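Local coordinates for protein xylulokinase (Brucella ovis, PDB 5VM1) that probably transfers a phosphoryl group from ATP to D-xylulose, giving D-xylulose 5-phosphate, as an FGGY-family carbohydrate kinase, at residues A259-G264 with L399-G404; V268-N273 with H296-I301; L330-S335 with Q467-A472. One frame throughout, in Å; residues are numbered along the deposited sequence.

Contact 1: residues A259-G264 with L399-G404; sequences AFVSLG and LTAVGG
Leu399 spreads its fork over two small bumps on the neighbouring strand: CD1 rests on Ala259, 3.5 Å from CD1 to CB, and CD2 lies 3.8 Å from CG1 of Val261. With CG trans to the backbone N (chi1 -168°), the branch leans towards the other strand, and the Leu399 and Val261 side chains cross at about a right angle. The same CG1 of Val261 fills the dip between Leu399 and Ala401, whose small CB lies 4.1 Å from it. Helix 409-419 covers this greasy face, with Leu412 on Ala401 and Leu419 on Leu399. Strands 259-263 and 399-402 form a parallel pair in the mixed sheet of the C-terminal domain, part of the actin-like ATPase fold to which FGGY kinases belong, and their short axes diverge by 27°. Four backbone bonds zip them together, among them Val261 N to Thr400 O at 2.8 Å and Val402 N to Val261 O at 3.0 Å. The other face carries Phe260, Ser262, Thr400 and Val402. CG2 of Val402 nestles against CB of Ser262 at 4.0 Å, while the Phe260 ring, whose CG is set between the backbone N and the carbonyl carbon (chi1 75°), rises off the sheet towards Ala248 of helix 243-251. Beyond Val402, Gly403 has no side chain, so its backbone can run close beside Leu263 and Gly264.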
loop_
_atom_site.group_PDB
_atom_site.type_symbol
_atom_site.label_atom_id
_atom_site.label_comp_id
_atom_site.label_asym_id
_atom_site.label_seq_id
_atom_site.Cartn_x
_atom_site.Cartn_y
_atom_site.Cartn_z
ATOM N N ALA A 259 0.202 -14.087 -2.975
ATOM C CA ALA A 259 -0.153 -13.096 -1.975
ATOM C C ALA A 259 1.021 -12.782 -1.057
ATOM O O ALA A 259 1.901 -13.612 -0.818
ATOM C CB ALA A 259 -1.368 -13.554 -1.153
ATOM N N PHE A 260 1.034 -11.553 -0.556
ATOM C CA PHE A 260 1.924 -11.205 0.528
ATOM C C PHE A 260 1.123 -10.595 1.668
ATOM O O PHE A 260 0.118 -9.912 1.456
ATOM C CB PHE A 260 3.054 -10.255 0.083
ATOM C CG PHE A 260 2.631 -8.815 -0.146
ATOM C CD1 PHE A 260 2.326 -7.970 0.913
ATOM C CD2 PHE A 260 2.664 -8.267 -1.428
ATOM C CE1 PHE A 260 1.968 -6.641 0.693
ATOM C CE2 PHE A 260 2.327 -6.937 -1.658
ATOM C CZ PHE A 260 1.982 -6.117 -0.598
ATOM N N VAL A 261 1.603 -10.824 2.883
ATOM C CA VAL A 261 1.054 -10.204 4.080
ATOM C C VAL A 261 2.127 -9.303 4.673
ATOM O O VAL A 261 3.275 -9.721 4.854
ATOM C CB VAL A 261 0.571 -11.243 5.114
ATOM C CG1 VAL A 261 1.681 -12.235 5.479
ATOM C CG2 VAL A 261 -0.024 -10.540 6.346
ATOM N N SER A 262 1.753 -8.075 4.951
ATOM C CA SER A 262 2.650 -7.053 5.467
ATOM C C SER A 262 2.310 -6.777 6.930
ATOM O O SER A 262 1.221 -6.283 7.237
ATOM C CB SER A 262 2.528 -5.789 4.630
ATOM O OG SER A 262 3.219 -4.732 5.251
ATOM N N LEU A 263 3.226 -7.116 7.833
ATOM C CA LEU A 263 3.008 -6.858 9.253
ATOM C C LEU A 263 3.611 -5.514 9.625
ATOM O O LEU A 263 4.453 -5.399 10.513
ATOM C CB LEU A 263 3.591 -7.972 10.108
ATOM C CG LEU A 263 2.881 -9.300 9.844
ATOM C CD1 LEU A 263 3.597 -10.406 10.544
ATOM C CD2 LEU A 263 1.424 -9.252 10.249
ATOM N N GLY A 264 3.133 -4.486 8.929
ATOM C CA GLY A 264 3.488 -3.122 9.237
ATOM C C GLY A 264 2.543 -2.528 10.263
ATOM O O GLY A 264 1.723 -3.221 10.870
ATOM N N LEU A 399 1.876 -17.787 0.672
ATOM C CA LEU A 399 1.885 -16.456 1.240
ATOM C C LEU A 399 3.319 -16.052 1.572
ATOM O O LEU A 399 4.100 -16.864 2.072
ATOM C CB LEU A 399 0.991 -16.428 2.490
ATOM C CG LEU A 399 0.653 -15.065 3.076
ATOM C CD1 LEU A 399 0.051 -14.114 2.034
ATOM C CD2 LEU A 399 -0.265 -15.240 4.251
ATOM N N THR A 400 3.674 -14.805 1.258
ATOM C CA THR A 400 4.995 -14.252 1.537
ATOM C C THR A 400 4.879 -13.108 2.537
ATOM O O THR A 400 4.010 -12.252 2.385
ATOM C CB THR A 400 5.614 -13.766 0.256
ATOM O OG1 THR A 400 5.529 -14.822 -0.709
ATOM C CG2 THR A 400 7.049 -13.374 0.476
ATOM N N ALA A 401 5.758 -13.079 3.554
ATOM C CA ALA A 401 5.637 -12.137 4.673
ATOM C C ALA A 401 6.725 -11.065 4.664
ATOM O O ALA A 401 7.914 -11.380 4.556
ATOM C CB ALA A 401 5.660 -12.861 6.020
ATOM N N VAL A 402 6.309 -9.799 4.802
ATOM C CA VAL A 402 7.210 -8.655 4.916
ATOM C C VAL A 402 6.699 -7.724 6.008
ATOM O O VAL A 402 5.655 -7.958 6.614
ATOM C CB VAL A 402 7.360 -7.884 3.587
ATOM C CG1 VAL A 402 7.874 -8.830 2.517
ATOM C CG2 VAL A 402 6.044 -7.160 3.190
ATOM N N GLY A 403 7.432 -6.638 6.230
ATOM C CA GLY A 403 7.078 -5.652 7.228
ATOM C C GLY A 403 7.752 -5.940 8.547
ATOM O O GLY A 403 8.309 -7.013 8.777
ATOM N N GLY A 404 7.692 -4.948 9.439
ATOM C CA GLY A 404 8.447 -5.044 10.682
ATOM C C GLY A 404 8.089 -6.268 11.503
ATOM O O GLY A 404 8.967 -6.999 11.970
#

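Contact 2: residues V268-N273 with H296-I301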
loop_
_atom_site.group_PDB
_atom_site.type_symbol
_atom_site.label_atom_id
_atom_site.label_comp_id
_atom_site.label_asym_id
_atom_site.label_seq_id
_atom_site.Cartn_x
_atom_site.Cartn_y
_atom_site.Cartn_z
ATOM N N VAL A 268 -1.533 -5.584 5.925
ATOM C CA VAL A 268 -2.060 -5.619 4.565
ATOM C C VAL A 268 -1.903 -7.021 4.016
ATOM O O VAL A 268 -0.810 -7.594 4.062
ATOM C CB VAL A 268 -1.382 -4.599 3.628
ATOM C CG1 VAL A 268 -1.840 -4.820 2.226
ATOM C CG2 VAL A 268 -1.737 -3.192 4.046
ATOM N N LEU A 269 -2.992 -7.557 3.480
ATOM C CA LEU A 269 -2.992 -8.826 2.767
ATOM C C LEU A 269 -3.222 -8.476 1.300
ATOM O O LEU A 269 -4.288 -7.967 0.950
ATOM C CB LEU A 269 -4.091 -9.734 3.312
ATOM C CG LEU A 269 -4.209 -11.150 2.772
ATOM C CD1 LEU A 269 -2.977 -11.959 3.184
ATOM C CD2 LEU A 269 -5.466 -11.801 3.286
ATOM N N PHE A 270 -2.209 -8.694 0.460
ATOM C CA PHE A 270 -2.222 -8.301 -0.948
ATOM C C PHE A 270 -2.249 -9.553 -1.791
ATOM O O PHE A 270 -1.339 -10.379 -1.702
ATOM C CB PHE A 270 -1.001 -7.474 -1.322
ATOM C CG PHE A 270 -1.015 -6.941 -2.759
ATOM C CD1 PHE A 270 -0.838 -7.786 -3.846
ATOM C CD2 PHE A 270 -1.163 -5.568 -3.005
ATOM C CE1 PHE A 270 -0.834 -7.290 -5.136
ATOM C CE2 PHE A 270 -1.162 -5.059 -4.294
ATOM C CZ PHE A 270 -0.984 -5.924 -5.359
ATOM N N ALA A 271 -3.263 -9.665 -2.636
ATOM C CA ALA A 271 -3.411 -10.799 -3.524
ATOM C C ALA A 271 -3.539 -10.302 -4.957
ATOM O O ALA A 271 -4.377 -9.437 -5.247
ATOM C CB ALA A 271 -4.643 -11.621 -3.122
ATOM N N ALA A 272 -2.728 -10.861 -5.853
ATOM C CA ALA A 272 -2.846 -10.541 -7.266
ATOM C C ALA A 272 -3.967 -11.359 -7.903
ATOM O O ALA A 272 -4.159 -12.532 -7.558
ATOM C CB ALA A 272 -1.520 -10.792 -7.969
ATOM N N ASN A 273 -4.721 -10.723 -8.824
ATOM C CA ASN A 273 -5.874 -11.325 -9.503
ATOM C C ASN A 273 -5.757 -11.316 -11.031
ATOM O O ASN A 273 -5.281 -10.343 -11.632
ATOM C CB ASN A 273 -7.203 -10.621 -9.166
ATOM C CG ASN A 273 -7.509 -10.561 -7.679
ATOM O OD1 ASN A 273 -8.156 -9.625 -7.221
ATOM N ND2 ASN A 273 -7.051 -11.552 -6.925
ATOM N N HIS A 296 -5.734 -6.604 -8.474
ATOM C CA HIS A 296 -5.375 -7.153 -7.169
ATOM C C HIS A 296 -6.414 -6.797 -6.121
ATOM O O HIS A 296 -7.136 -5.800 -6.230
ATOM C CB HIS A 296 -3.989 -6.680 -6.701
ATOM C CG HIS A 296 -3.969 -5.289 -6.149
ATOM N ND1 HIS A 296 -4.192 -5.008 -4.821
ATOM C CD2 HIS A 296 -3.706 -4.101 -6.745
ATOM C CE1 HIS A 296 -4.096 -3.705 -4.626
ATOM N NE2 HIS A 296 -3.792 -3.131 -5.775
ATOM N N GLN A 297 -6.408 -7.596 -5.064
ATOM C CA GLN A 297 -7.208 -7.368 -3.878
ATOM C C GLN A 297 -6.320 -6.929 -2.717
ATOM O O GLN A 297 -5.129 -7.246 -2.650
ATOM C CB GLN A 297 -7.985 -8.629 -3.498
ATOM C CG GLN A 297 -9.242 -8.778 -4.279
ATOM C CD GLN A 297 -9.672 -10.206 -4.448
ATOM O OE1 GLN A 297 -8.892 -11.141 -4.240
ATOM N NE2 GLN A 297 -10.933 -10.391 -4.805
ATOM N N MET A 298 -6.928 -6.221 -1.774
ATOM C CA MET A 298 -6.200 -5.730 -0.616
ATOM C C MET A 298 -7.115 -5.848 0.588
ATOM O O MET A 298 -8.196 -5.258 0.605
ATOM C CB MET A 298 -5.748 -4.280 -0.820
ATOM C CG MET A 298 -4.269 -4.071 -0.676
ATOM S SD MET A 298 -3.853 -2.354 -0.408
ATOM C CE MET A 298 -4.197 -1.576 -1.964
ATOM N N GLY A 299 -6.727 -6.679 1.549
ATOM C CA GLY A 299 -7.368 -6.704 2.849
ATOM C C GLY A 299 -6.547 -5.860 3.801
ATOM O O GLY A 299 -5.320 -5.976 3.847
ATOM N N VAL A 300 -7.226 -4.972 4.524
ATOM C CA VAL A 300 -6.564 -4.022 5.416
ATOM C C VAL A 300 -6.961 -4.313 6.857
ATOM O O VAL A 300 -8.143 -4.255 7.201
ATOM C CB VAL A 300 -6.889 -2.565 5.075
ATOM C CG1 VAL A 300 -6.125 -1.660 6.016
ATOM C CG2 VAL A 300 -6.529 -2.289 3.667
ATOM N N ILE A 301 -5.964 -4.567 7.700
ATOM C CA ILE A 301 -6.118 -4.679 9.142
ATOM C C ILE A 301 -5.620 -3.380 9.758
ATOM O O ILE A 301 -4.426 -3.061 9.664
ATOM C CB ILE A 301 -5.318 -5.872 9.686
ATOM C CG1 ILE A 301 -5.899 -7.175 9.150
ATOM C CG2 ILE A 301 -5.228 -5.836 11.229
ATOM C CD1 ILE A 301 -4.903 -8.268 9.120
#
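An antiparallel pair in the mixed sheet of the C-terminal domain, strands 267-273 and 295-301, meets here through a stack of Phe270 on His296. It illustrates how a backbone ladder and an aromatic stack can share one strand pair. Two hydrogen-bonded pairs make the ladder: Leu269 with Gly299, bonded in both directions, and Ala271 with Gln297, where Gln297 N reaches Ala271 O at 2.7 Å. On the face that carries Phe270, Met298 and His296, the two rings form an offset stack, centroids 4.0 Å apart and planes at 16°, with CE2 of Phe270 over the middle of the imidazole. His296 comes to lie there because its CG sits between its own N and carbonyl carbon (chi1 78°), which also lets ND1 make a weak bond to Gln297 O. Phe260 meets the other side of the Phe270 ring, so that Phe270 lies between two rings. CG of Met298 lies at the imidazole edge, in its plane, and also packs 3.9 Å from CG1 of Val268. The Met298 side chain is about 5 Å from that of Met87, predicted to bind substrate, so this face probably backs the sugar site. The opposite face, with Leu269 and Ala271, is covered by helix 367-390. There the amide of Gln297 is gripped from several directions: NE2 bonds to the carbonyls of Gln277 and Ala392, and OE1 accepts from Thr394 OG1. Asn273 ND2 adds a further bond to OE1 at 3.3 Å, arriving from above the Gln297 carbonyl plane, with the two amides nearly perpendicular.

Contact 3: residues L330-S335 with Q467-A472; sequences LKAPGS and QALLSA
Leu469, at the N-cap position of the C-terminal helix 470-488, meets the loop that follows helix 319-326 and buries more surface against it than any other residue of the two segments. The junction is a worked example of a helix start held to a loop by apolar contact alone: no hydrogen bond spans segments 330-335 and 467-472. CG of Leu469 lies opposite its carbonyl carbon (chi1 -66°) and the chain beyond it is extended, which sends the forked end into the loop. The two methyls divide the work. CD1 goes to the start of the loop, 3.8 Å from CD2 of Leu330 and 3.7 Å from the carbonyl carbon of Lys331, while CD2 meets CB of Ala332 at 3.7 Å. Leu330 and Leu469 run past each other in opposite directions, flank to flank. Leu330 is the buried member of the pair, because it also reaches helix 409-419, where it touches Tyr410, Ala414 and Thr417. The loop is tied to the protein body by polar bonds of its own, with Lys331 N bonded to the hydroxyl of Tyr410. Ala472, one turn further along, presents its methyl towards the loop on the same side of the helix as Leu469. Pro333 receives it, and its ring goes on to touch Tyr473 and Ala476 of the same helix, so the loop follows the first turns. The contact lies at the surface, away from the predicted substrate and catalytic residues. At its far end CD of Pro333 approaches CB of Ala472 to 3.9 Å, with the proline CG 4.0 Å from the Ala472 carbonyl O.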
loop_
_atom_site.group_PDB
_atom_site.type_symbol
_atom_site.label_atom_id
_atom_site.label_comp_id
_atom_site.label_asym_id
_atom_site.label_seq_id
_atom_site.Cartn_x
_atom_site.Cartn_y
_atom_site.Cartn_z
ATOM N N LEU A 330 6.196 -21.970 19.088
ATOM C CA LEU A 330 4.768 -21.687 19.129
ATOM C C LEU A 330 4.122 -22.432 20.290
ATOM O O LEU A 330 4.449 -23.593 20.568
ATOM C CB LEU A 330 4.091 -22.083 17.819
ATOM C CG LEU A 330 2.716 -21.443 17.557
ATOM C CD1 LEU A 330 2.858 -19.966 17.192
ATOM C CD2 LEU A 330 1.940 -22.165 16.478
ATOM N N LYS A 331 3.231 -21.741 20.992
ATOM C CA LYS A 331 2.461 -22.300 22.096
ATOM C C LYS A 331 0.997 -22.454 21.701
ATOM O O LYS A 331 0.482 -21.716 20.852
ATOM C CB LYS A 331 2.556 -21.397 23.322
ATOM C CG LYS A 331 3.952 -21.259 23.884
ATOM C CD LYS A 331 3.933 -20.272 25.018
ATOM C CE LYS A 331 5.327 -19.862 25.454
ATOM N NZ LYS A 331 5.184 -18.683 26.364
ATOM N N ALA A 332 0.318 -23.398 22.339
ATOM C CA ALA A 332 -1.118 -23.522 22.130
ATOM C C ALA A 332 -1.807 -22.294 22.702
ATOM O O ALA A 332 -1.375 -21.774 23.728
ATOM C CB ALA A 332 -1.676 -24.764 22.802
ATOM N N PRO A 333 -2.838 -21.777 22.045
ATOM C CA PRO A 333 -3.507 -20.588 22.584
ATOM C C PRO A 333 -4.055 -20.885 23.971
ATOM O O PRO A 333 -4.471 -22.011 24.280
ATOM C CB PRO A 333 -4.630 -20.316 21.581
ATOM C CG PRO A 333 -4.207 -21.013 20.328
ATOM C CD PRO A 333 -3.444 -22.230 20.787
ATOM N N GLY A 334 -4.029 -19.861 24.823
ATOM C CA GLY A 334 -4.646 -19.926 26.126
ATOM C C GLY A 334 -6.038 -19.321 26.124
ATOM O O GLY A 334 -6.647 -19.055 25.083
ATOM N N SER A 335 -6.541 -19.075 27.331
ATOM C CA SER A 335 -7.899 -18.569 27.466
ATOM C C SER A 335 -8.002 -17.106 27.085
ATOM O O SER A 335 -9.117 -16.629 26.852
ATOM C CB SER A 335 -8.405 -18.792 28.899
ATOM O OG SER A 335 -7.641 -18.088 29.846
ATOM N N GLN A 467 1.388 -28.527 12.575
ATOM C CA GLN A 467 0.267 -29.448 12.428
ATOM C C GLN A 467 -0.355 -29.771 13.782
ATOM O O GLN A 467 -1.585 -29.842 13.907
ATOM C CB GLN A 467 0.738 -30.734 11.717
ATOM C CG GLN A 467 -0.016 -31.127 10.420
ATOM C CD GLN A 467 0.089 -30.077 9.289
ATOM O OE1 GLN A 467 1.096 -29.354 9.161
ATOM N NE2 GLN A 467 -0.963 -29.994 8.464
ATOM N N ALA A 468 0.475 -29.875 14.827
ATOM C CA ALA A 468 -0.030 -30.222 16.153
ATOM C C ALA A 468 -0.933 -29.140 16.722
ATOM O O ALA A 468 -1.831 -29.444 17.511
ATOM C CB ALA A 468 1.127 -30.491 17.110
ATOM N N LEU A 469 -0.695 -27.883 16.385
ATOM C CA LEU A 469 -1.485 -26.793 16.927
ATOM C C LEU A 469 -2.588 -26.296 15.979
ATOM O O LEU A 469 -3.268 -25.313 16.314
ATOM C CB LEU A 469 -0.554 -25.652 17.352
ATOM C CG LEU A 469 0.344 -26.076 18.521
ATOM C CD1 LEU A 469 1.282 -24.962 18.933
ATOM C CD2 LEU A 469 -0.522 -26.506 19.709
ATOM N N LEU A 470 -2.814 -26.973 14.835
ATOM C CA LEU A 470 -3.835 -26.523 13.881
ATOM C C LEU A 470 -5.228 -26.557 14.486
ATOM O O LEU A 470 -6.040 -25.644 14.260
ATOM C CB LEU A 470 -3.834 -27.390 12.629
ATOM C CG LEU A 470 -2.815 -27.038 11.563
ATOM C CD1 LEU A 470 -2.961 -28.030 10.436
ATOM C CD2 LEU A 470 -2.951 -25.583 11.084
ATOM N N SER A 471 -5.528 -27.616 15.236
ATOM C CA SER A 471 -6.846 -27.747 15.834
ATOM C C SER A 471 -7.049 -26.721 16.937
ATOM O O SER A 471 -8.089 -26.059 16.994
ATOM C CB SER A 471 -7.022 -29.168 16.370
ATOM O OG SER A 471 -8.294 -29.331 16.956
ATOM N N ALA A 472 -6.055 -26.559 17.813
ATOM C CA ALA A 472 -6.183 -25.578 18.885
ATOM C C ALA A 472 -6.323 -24.168 18.326
ATOM O O ALA A 472 -7.070 -23.350 18.875
ATOM C CB ALA A 472 -4.999 -25.677 19.848
#

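How the contacts relate
Followed from the N terminus, the chain enters contact 1 at 259-264 and, after a short turn, enters 268-273, the first half of contact 2. Contact 2 closes at 296-301, a short loop nested inside the long one that contact 1 completes only at 399-404. Between them, 330-335 opens contact 3, which closes at 467-472; contacts 1 and 3 therefore cross, whereas contacts 2 and 3 follow in series. Contacts 1 and 2 touch through neighbouring strands and belong to a single sheet, their centres about 10 Å apart. Contact 3 lies apart, its nearest atoms about 12 Å from contact 1, and ties the C-terminal helix to a peripheral loop.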